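Local coordinates for lysosome-associated membrane glycoprotein 1 (Mus musculus, PDB 5GV0), which is a glycosylated lysosomal membrane protein whose membrane-proximal luminal domain probably contributes to its assembly with other copies at the lysosomal membrane, at residues C16-M21 and F145-D150; I27-K32 and P94-P99; Q112-N117 and S154-V159. One frame throughout, in Å; residues are numbered along the deposited sequence.

Contact 1. Residues C16-M21 and F145-D150; sequences CLLASM and FKVDSD
The backbones of C16 and F145 meet through one hydrogen bond, from F145 N to C16 O (2.8 Å, 152° at the hydrogen), just where the chain leaves strand 140-144, an antiparallel partner of strand 14-30 in a beta sheet of the luminal LAMP domain. On the other flank of strand 14-30 C16 and L17 both face V9, a classic beta bulge. Beyond F145 the chain departs from the sheet, and what joins the segments there is apolar. V147 divides its two methyls between strand residues: CG1, anti to the backbone N (chi1 176°), lies 3.8 Å from L18 CD1, while CG2 sits over the backbone at 4.3 Å from C16 C. The side chains of L18 and V147 run obliquely past each other. C16 is buried and covalently held by its disulfide to C53; V58 of strand 57-64 packs against both C16 and F145, so the opposing sheet touches this corner too. The loop returns to the strand at D150, whose OD1 is hydrogen-bonded to T15 OG1 and whose carbonyl carbon C stands 4.0 Å from L18 CD1.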
loop_
_atom_site.group_PDB
_atom_site.type_symbol
_atom_site.label_atom_id
_atom_site.label_comp_id
_atom_site.label_asym_id
_atom_site.label_seq_id
_atom_site.Cartn_x
_atom_site.Cartn_y
_atom_site.Cartn_z
ATOM N N CYS A 16 9.285 -8.727 8.653
ATOM C CA CYS A 16 8.377 -9.378 7.717
ATOM C C CYS A 16 7.933 -8.442 6.597
ATOM O O CYS A 16 7.226 -8.861 5.691
ATOM C CB CYS A 16 7.146 -9.927 8.443
ATOM S SG CYS A 16 6.000 -8.667 9.045
ATOM N N LEU A 17 8.327 -7.174 6.661
ATOM C CA LEU A 17 8.052 -6.256 5.565
ATOM C C LEU A 17 9.134 -5.203 5.497
ATOM O O LEU A 17 9.472 -4.596 6.515
ATOM C CB LEU A 17 6.687 -5.576 5.726
ATOM C CG LEU A 17 6.213 -4.689 4.568
ATOM C CD1 LEU A 17 5.709 -5.505 3.380
ATOM C CD2 LEU A 17 5.126 -3.752 5.061
ATOM N N LEU A 18 9.694 -5.026 4.307
ATOM C CA LEU A 18 10.550 -3.891 4.002
ATOM C C LEU A 18 9.928 -3.169 2.839
ATOM O O LEU A 18 9.477 -3.805 1.883
ATOM C CB LEU A 18 11.962 -4.330 3.637
ATOM C CG LEU A 18 12.822 -4.949 4.730
ATOM C CD1 LEU A 18 14.124 -5.405 4.120
ATOM C CD2 LEU A 18 13.075 -3.938 5.832
ATOM N N ALA A 19 9.890 -1.847 2.905
ATOM C CA ALA A 19 9.362 -1.088 1.783
ATOM C C ALA A 19 10.022 0.268 1.678
ATOM O O ALA A 19 10.313 0.928 2.682
ATOM C CB ALA A 19 7.864 -0.929 1.903
ATOM N N SER A 20 10.268 0.663 0.439
ATOM C CA SER A 20 10.685 2.012 0.100
ATOM C C SER A 20 9.771 2.443 -1.023
ATOM O O SER A 20 9.872 1.932 -2.145
ATOM C CB SER A 20 12.153 2.057 -0.319
ATOM O OG SER A 20 12.520 3.373 -0.680
ATOM N N MET A 21 8.829 3.332 -0.729
ATOM C CA MET A 21 7.805 3.606 -1.720
ATOM C C MET A 21 7.155 4.958 -1.562
ATOM O O MET A 21 7.108 5.522 -0.462
ATOM C CB MET A 21 6.727 2.514 -1.685
ATOM C CG MET A 21 6.060 2.324 -0.340
ATOM S SD MET A 21 5.059 0.822 -0.374
ATOM C CE MET A 21 4.479 0.784 1.315
ATOM N N PHE A 145 6.956 -11.063 3.998
ATOM C CA PHE A 145 7.058 -12.398 4.591
ATOM C C PHE A 145 8.522 -12.764 4.819
ATOM O O PHE A 145 9.074 -12.417 5.858
ATOM C CB PHE A 145 6.297 -13.438 3.751
ATOM C CG PHE A 145 4.803 -13.206 3.749
ATOM C CD1 PHE A 145 4.018 -13.697 4.783
ATOM C CD2 PHE A 145 4.200 -12.445 2.759
ATOM C CE1 PHE A 145 2.656 -13.456 4.817
ATOM C CE2 PHE A 145 2.834 -12.195 2.787
ATOM C CZ PHE A 145 2.061 -12.704 3.821
ATOM N N LYS A 146 9.161 -13.430 3.871
ATOM C CA LYS A 146 10.554 -13.825 4.058
ATOM C C LYS A 146 11.505 -12.653 3.808
ATOM O O LYS A 146 11.521 -12.074 2.723
ATOM C CB LYS A 146 10.898 -14.990 3.138
ATOM C CG LYS A 146 12.289 -15.567 3.339
ATOM C CD LYS A 146 12.399 -16.902 2.614
ATOM C CE LYS A 146 13.785 -17.504 2.762
ATOM N NZ LYS A 146 14.830 -16.630 2.161
ATOM N N VAL A 147 12.278 -12.294 4.833
ATOM C CA VAL A 147 13.343 -11.312 4.699
ATOM C C VAL A 147 14.630 -11.877 5.308
ATOM O O VAL A 147 14.639 -12.327 6.456
ATOM C CB VAL A 147 12.987 -9.976 5.382
ATOM C CG1 VAL A 147 14.165 -9.007 5.310
ATOM C CG2 VAL A 147 11.745 -9.367 4.735
ATOM N N ASP A 148 15.704 -11.860 4.525
ATOM C CA ASP A 148 16.981 -12.422 4.947
ATOM C C ASP A 148 17.973 -11.312 5.259
ATOM O O ASP A 148 18.115 -10.365 4.489
ATOM C CB ASP A 148 17.543 -13.337 3.864
ATOM C CG ASP A 148 16.622 -14.490 3.544
ATOM O OD1 ASP A 148 16.167 -15.170 4.487
ATOM O OD2 ASP A 148 16.336 -14.707 2.348
ATOM N N SER A 149 18.644 -11.424 6.404
ATOM C CA SER A 149 19.641 -10.442 6.827
ATOM C C SER A 149 19.124 -8.997 6.791
ATOM O O SER A 149 19.863 -8.056 6.487
ATOM C CB SER A 149 20.903 -10.574 5.971
ATOM O OG SER A 149 21.624 -11.749 6.313
ATOM N N ASP A 150 17.842 -8.836 7.101
ATOM C CA ASP A 150 17.233 -7.517 7.274
ATOM C C ASP A 150 17.430 -6.563 6.085
ATOM O O ASP A 150 17.558 -5.350 6.256
ATOM C CB ASP A 150 17.766 -6.875 8.559
ATOM C CG ASP A 150 17.308 -7.610 9.800
ATOM O OD1 ASP A 150 16.084 -7.845 9.968
ATOM O OD2 ASP A 150 18.174 -7.967 10.610
#

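Contact 2. Residues I27-K32 and P94-P99; sequences ITYLKK and PDALVP
K31 and A96 form a single backbone bridge just past the end of strand 14-30, flanked by two hydrogen bonds: L97 N gives an almost straight one to L30 O (2.9 Å, 174° at the hydrogen), and K32 N gives one to D95 O (2.9 Å). L30 O also accepts from a water that takes the N-H of V98, so this carbonyl is gripped twice. The side chain of K32 wraps round the loop 94-99. Its CB and CG pass D95 O, CG comes to 3.4 Å from A96 O, and the chain runs on extended until a bend at the last torsion (chi4 -40°) turns the amine inward. CE is then 3.1 Å from P94 O, NZ donates to A96 O at 2.7 Å, and the ring of P99 offers CG at 3.8 Å from NZ. On the other side of the bridge, Y29 lays its ring beside A96, and A96 CB lies 3.6 Å from Y29 CD2. D95 OD1 accepts from Y29 OH (2.7 Å) through its syn lone pair; OD1 lies at the edge of the ring, and the ring and carboxylate planes are 63° apart. D95 OD2 forms a salt bridge with R39 of strand 36-42, and R39 NE is hydrogen-bonded to Y29 OH, which thus serves as donor and acceptor at once. The chemistry implies a loop between strands 81-92 and 100-105 held by two kinds of grip: the amine and backbone N-H of K32 on the loop's carbonyls, with L97 N returning a bond to L30 O, and Y29 with R39 on the D95 carboxylate, whose negative charge R39 would be expected to stabilise.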
loop_
_atom_site.group_PDB
_atom_site.type_symbol
_atom_site.label_atom_id
_atom_site.label_comp_id
_atom_site.label_asym_id
_atom_site.label_seq_id
_atom_site.Cartn_x
_atom_site.Cartn_y
_atom_site.Cartn_z
ATOM N N ILE A 27 -8.946 9.968 -4.876
ATOM C CA ILE A 27 -10.317 9.728 -4.445
ATOM C C ILE A 27 -11.307 10.684 -5.104
ATOM O O ILE A 27 -11.109 11.906 -5.144
ATOM C CB ILE A 27 -10.445 9.812 -2.901
ATOM C CG1 ILE A 27 -11.873 9.470 -2.479
ATOM C CG2 ILE A 27 -10.002 11.174 -2.368
ATOM C CD1 ILE A 27 -11.979 8.987 -1.059
ATOM N N THR A 28 -12.364 10.098 -5.656
ATOM C CA THR A 28 -13.461 10.855 -6.233
ATOM C C THR A 28 -14.641 10.777 -5.277
ATOM O O THR A 28 -15.019 9.687 -4.856
ATOM C CB THR A 28 -13.843 10.308 -7.610
ATOM O OG1 THR A 28 -12.711 10.399 -8.486
ATOM C CG2 THR A 28 -15.000 11.090 -8.203
ATOM N N TYR A 29 -15.213 11.922 -4.915
ATOM C CA TYR A 29 -16.313 11.921 -3.960
ATOM C C TYR A 29 -17.273 13.090 -4.148
ATOM O O TYR A 29 -16.973 14.056 -4.843
ATOM C CB TYR A 29 -15.766 11.918 -2.528
ATOM C CG TYR A 29 -15.042 13.176 -2.095
ATOM C CD1 TYR A 29 -13.702 13.381 -2.409
ATOM C CD2 TYR A 29 -15.690 14.144 -1.335
ATOM C CE1 TYR A 29 -13.036 14.518 -1.991
ATOM C CE2 TYR A 29 -15.032 15.285 -0.914
ATOM C CZ TYR A 29 -13.705 15.466 -1.244
ATOM O OH TYR A 29 -13.037 16.593 -0.831
ATOM N N LEU A 30 -18.439 12.966 -3.521
ATOM C CA LEU A 30 -19.469 13.996 -3.548
ATOM C C LEU A 30 -19.281 14.986 -2.414
ATOM O O LEU A 30 -19.232 14.596 -1.248
ATOM C CB LEU A 30 -20.856 13.358 -3.445
ATOM C CG LEU A 30 -21.405 12.661 -4.688
ATOM C CD1 LEU A 30 -22.697 11.926 -4.363
ATOM C CD2 LEU A 30 -21.630 13.677 -5.791
ATOM N N LYS A 31 -19.180 16.266 -2.758
ATOM C CA LYS A 31 -19.069 17.324 -1.758
ATOM C C LYS A 31 -20.441 17.666 -1.181
ATOM O O LYS A 31 -21.464 17.190 -1.672
ATOM C CB LYS A 31 -18.422 18.571 -2.363
ATOM C CG LYS A 31 -17.040 18.329 -2.948
ATOM C CD LYS A 31 -16.318 19.636 -3.237
ATOM C CE LYS A 31 -17.068 20.479 -4.252
ATOM N NZ LYS A 31 -16.443 21.824 -4.403
ATOM N N LYS A 32 -20.454 18.487 -0.133
ATOM C CA LYS A 32 -21.703 18.906 0.498
ATOM C C LYS A 32 -22.607 19.648 -0.478
ATOM O O LYS A 32 -23.830 19.538 -0.405
ATOM C CB LYS A 32 -21.431 19.797 1.708
ATOM C CG LYS A 32 -20.686 19.117 2.837
ATOM C CD LYS A 32 -20.693 19.994 4.078
ATOM C CE LYS A 32 -19.748 19.457 5.132
ATOM N NZ LYS A 32 -19.803 17.971 5.216
ATOM N N PRO A 94 -13.789 16.787 5.454
ATOM C CA PRO A 94 -14.678 17.812 6.009
ATOM C C PRO A 94 -15.688 18.375 5.006
ATOM O O PRO A 94 -16.802 18.688 5.417
ATOM C CB PRO A 94 -13.703 18.900 6.469
ATOM C CG PRO A 94 -12.442 18.172 6.750
ATOM C CD PRO A 94 -12.372 17.106 5.694
ATOM N N ASP A 95 -15.329 18.477 3.728
ATOM C CA ASP A 95 -16.225 19.085 2.747
ATOM C C ASP A 95 -17.069 18.060 1.989
ATOM O O ASP A 95 -17.759 18.409 1.032
ATOM C CB ASP A 95 -15.431 19.945 1.753
ATOM C CG ASP A 95 -14.576 19.124 0.799
ATOM O OD1 ASP A 95 -14.274 17.947 1.101
ATOM O OD2 ASP A 95 -14.191 19.676 -0.257
ATOM N N ALA A 96 -17.021 16.802 2.418
ATOM C CA ALA A 96 -17.796 15.755 1.757
ATOM C C ALA A 96 -19.226 15.672 2.282
ATOM O O ALA A 96 -19.497 16.015 3.432
ATOM C CB ALA A 96 -17.109 14.403 1.918
ATOM N N LEU A 97 -20.134 15.206 1.429
ATOM C CA LEU A 97 -21.509 14.933 1.835
ATOM C C LEU A 97 -21.533 13.912 2.967
ATOM O O LEU A 97 -22.257 14.070 3.950
ATOM C CB LEU A 97 -22.330 14.422 0.652
ATOM C CG LEU A 97 -23.833 14.303 0.901
ATOM C CD1 LEU A 97 -24.438 15.681 1.134
ATOM C CD2 LEU A 97 -24.520 13.597 -0.256
ATOM N N VAL A 98 -20.740 12.858 2.810
ATOM C CA VAL A 98 -20.521 11.891 3.872
ATOM C C VAL A 98 -19.078 12.034 4.341
ATOM O O VAL A 98 -18.170 11.449 3.753
ATOM C CB VAL A 98 -20.792 10.447 3.410
ATOM C CG1 VAL A 98 -20.632 9.479 4.571
ATOM C CG2 VAL A 98 -22.186 10.337 2.804
ATOM N N PRO A 99 -18.865 12.835 5.395
ATOM C CA PRO A 99 -17.524 13.219 5.853
ATOM C C PRO A 99 -16.637 12.036 6.230
ATOM O O PRO A 99 -15.478 11.979 5.812
ATOM C CB PRO A 99 -17.809 14.083 7.086
ATOM C CG PRO A 99 -19.210 14.562 6.902
ATOM C CD PRO A 99 -19.925 13.449 6.214
HETATM O O HOH W 1 -19.588 12.240 0.196
#

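Contact 3. Residues Q112-N117 and S154-V159; sequences QATVGN and SVEECV
A type II beta turn from T114 to N117, at the end of strand 112-114 in one beta sheet of the LAMP domain, receives the carboxylate of E156 from strand 155-157 in the other. The turn is closed by N117 N donating to T114 O, and G116 occupies its position of positive phi. The short strands do not pair: their axes come no closer than 7.9 Å, and the span is bridged by E156, its chain extended beyond CG. OE1 accepts from T114 N (3.1 Å), which meets it from well above the carboxylate plane. OE2 takes two donors: T114 OG1 at 2.7 Å, on the syn lone pair, and N117 ND2 at 2.9 Å, tilted out of the carboxylate plane although OE2 lies nearly in the plane of the amide. The amide and carboxylate planes stand 70° apart. With bonds to both oxygens, the carboxylate's rotation is fixed. N117 packs as well against S154, bringing CB to 3.2 Å from S154 O. Further on, C158 is tied to C121 by a disulfide. A water donates both to Q112 O and to E156 OE1, 2.7 Å from each.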
loop_
_atom_site.group_PDB
_atom_site.type_symbol
_atom_site.label_atom_id
_atom_site.label_comp_id
_atom_site.label_asym_id
_atom_site.label_seq_id
_atom_site.Cartn_x
_atom_site.Cartn_y
_atom_site.Cartn_z
ATOM N N GLN A 112 3.454 -8.086 -7.065
ATOM C CA GLN A 112 3.733 -9.501 -6.884
ATOM C C GLN A 112 5.181 -9.853 -7.196
ATOM O O GLN A 112 5.724 -9.452 -8.227
ATOM C CB GLN A 112 2.800 -10.335 -7.756
ATOM C CG GLN A 112 2.983 -11.843 -7.581
ATOM C CD GLN A 112 1.904 -12.653 -8.275
ATOM O OE1 GLN A 112 0.962 -13.125 -7.639
ATOM N NE2 GLN A 112 2.042 -12.827 -9.584
ATOM N N ALA A 113 5.795 -10.622 -6.304
ATOM C CA ALA A 113 7.149 -11.098 -6.522
ATOM C C ALA A 113 7.384 -12.417 -5.807
ATOM O O ALA A 113 6.638 -12.804 -4.905
ATOM C CB ALA A 113 8.169 -10.058 -6.056
ATOM N N THR A 114 8.437 -13.100 -6.232
ATOM C CA THR A 114 8.893 -14.320 -5.601
ATOM C C THR A 114 9.288 -14.100 -4.147
ATOM O O THR A 114 10.018 -13.166 -3.824
ATOM C CB THR A 114 10.092 -14.881 -6.358
ATOM O OG1 THR A 114 9.757 -15.011 -7.751
ATOM C CG2 THR A 114 10.523 -16.222 -5.784
ATOM N N VAL A 115 8.817 -14.976 -3.265
ATOM C CA VAL A 115 9.206 -14.926 -1.863
ATOM C C VAL A 115 10.728 -15.023 -1.738
ATOM O O VAL A 115 11.351 -15.931 -2.306
ATOM C CB VAL A 115 8.518 -16.058 -1.068
ATOM C CG1 VAL A 115 9.097 -16.164 0.313
ATOM C CG2 VAL A 115 7.019 -15.807 -1.012
ATOM N N GLY A 116 11.327 -14.073 -1.024
ATOM C CA GLY A 116 12.772 -14.005 -0.907
ATOM C C GLY A 116 13.429 -13.023 -1.862
ATOM O O GLY A 116 14.610 -12.689 -1.714
ATOM N N ASN A 117 12.669 -12.585 -2.858
ATOM C CA ASN A 117 13.081 -11.510 -3.748
ATOM C C ASN A 117 12.289 -10.266 -3.397
ATOM O O ASN A 117 11.330 -10.336 -2.633
ATOM C CB ASN A 117 12.848 -11.881 -5.214
ATOM C CG ASN A 117 13.879 -12.849 -5.748
ATOM O OD1 ASN A 117 14.889 -13.118 -5.109
ATOM N ND2 ASN A 117 13.632 -13.368 -6.948
ATOM N N SER A 154 17.026 -10.053 -4.027
ATOM C CA SER A 154 17.260 -9.671 -5.412
ATOM C C SER A 154 16.010 -9.115 -6.081
ATOM O O SER A 154 14.888 -9.558 -5.819
ATOM C CB SER A 154 17.778 -10.863 -6.200
ATOM O OG SER A 154 19.001 -11.301 -5.653
ATOM N N VAL A 155 16.225 -8.138 -6.948
ATOM C CA VAL A 155 15.141 -7.350 -7.520
ATOM C C VAL A 155 14.417 -8.017 -8.690
ATOM O O VAL A 155 15.043 -8.485 -9.646
ATOM C CB VAL A 155 15.674 -5.983 -7.997
ATOM C CG1 VAL A 155 14.652 -5.269 -8.864
ATOM C CG2 VAL A 155 16.059 -5.125 -6.801
ATOM N N GLU A 156 13.091 -8.056 -8.600
ATOM C CA GLU A 156 12.253 -8.386 -9.742
ATOM C C GLU A 156 11.617 -7.090 -10.207
ATOM O O GLU A 156 10.704 -6.572 -9.570
ATOM C CB GLU A 156 11.198 -9.434 -9.381
ATOM C CG GLU A 156 11.813 -10.713 -8.837
ATOM C CD GLU A 156 10.830 -11.856 -8.696
ATOM O OE1 GLU A 156 9.604 -11.609 -8.659
ATOM O OE2 GLU A 156 11.292 -13.011 -8.629
ATOM N N GLU A 157 12.123 -6.546 -11.305
ATOM C CA GLU A 157 11.696 -5.233 -11.766
ATOM C C GLU A 157 10.530 -5.350 -12.735
ATOM O O GLU A 157 10.547 -6.195 -13.632
ATOM C CB GLU A 157 12.864 -4.499 -12.423
ATOM C CG GLU A 157 12.617 -3.014 -12.650
ATOM C CD GLU A 157 13.902 -2.234 -12.880
ATOM O OE1 GLU A 157 14.901 -2.838 -13.322
ATOM O OE2 GLU A 157 13.915 -1.014 -12.609
ATOM N N CYS A 158 9.518 -4.504 -12.551
ATOM C CA CYS A 158 8.368 -4.478 -13.451
ATOM C C CYS A 158 8.822 -4.295 -14.899
ATOM O O CYS A 158 9.763 -3.556 -15.179
ATOM C CB CYS A 158 7.393 -3.372 -13.050
ATOM S SG CYS A 158 8.056 -1.692 -13.180
ATOM N N VAL A 159 8.150 -4.992 -15.809
ATOM C CA VAL A 159 8.506 -4.970 -17.224
ATOM C C VAL A 159 8.481 -3.550 -17.787
ATOM O O VAL A 159 9.314 -3.184 -18.619
ATOM C CB VAL A 159 7.558 -5.881 -18.039
ATOM C CG1 VAL A 159 7.881 -5.819 -19.519
ATOM C CG2 VAL A 159 7.647 -7.315 -17.535
HETATM O O HOH W 2 7.826 -9.921 -9.862
#

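Overall arrangement
From the N terminus, past strand 5-11, the chain enters strand 14-30, whose start belongs to contact 1 and whose end to contact 2. Contact 2 closes first, at 94-99, joining the strand's far end to the loop before strand 100-105; it is nested inside the longer loop that contact 1 closes at 145-150, tying the chain after strand 140-144 to the early part of strand 14-30. Contact 3 opens at 112-117, within that loop, and closes after it at 154-159, so contacts 1 and 3 cross; contact 3 joins the two sheets. Contacts 1 and 3 touch, K146 CB being 3.5 Å from V115 CG1; contact 2 lies on the opposite side of the chain's centre.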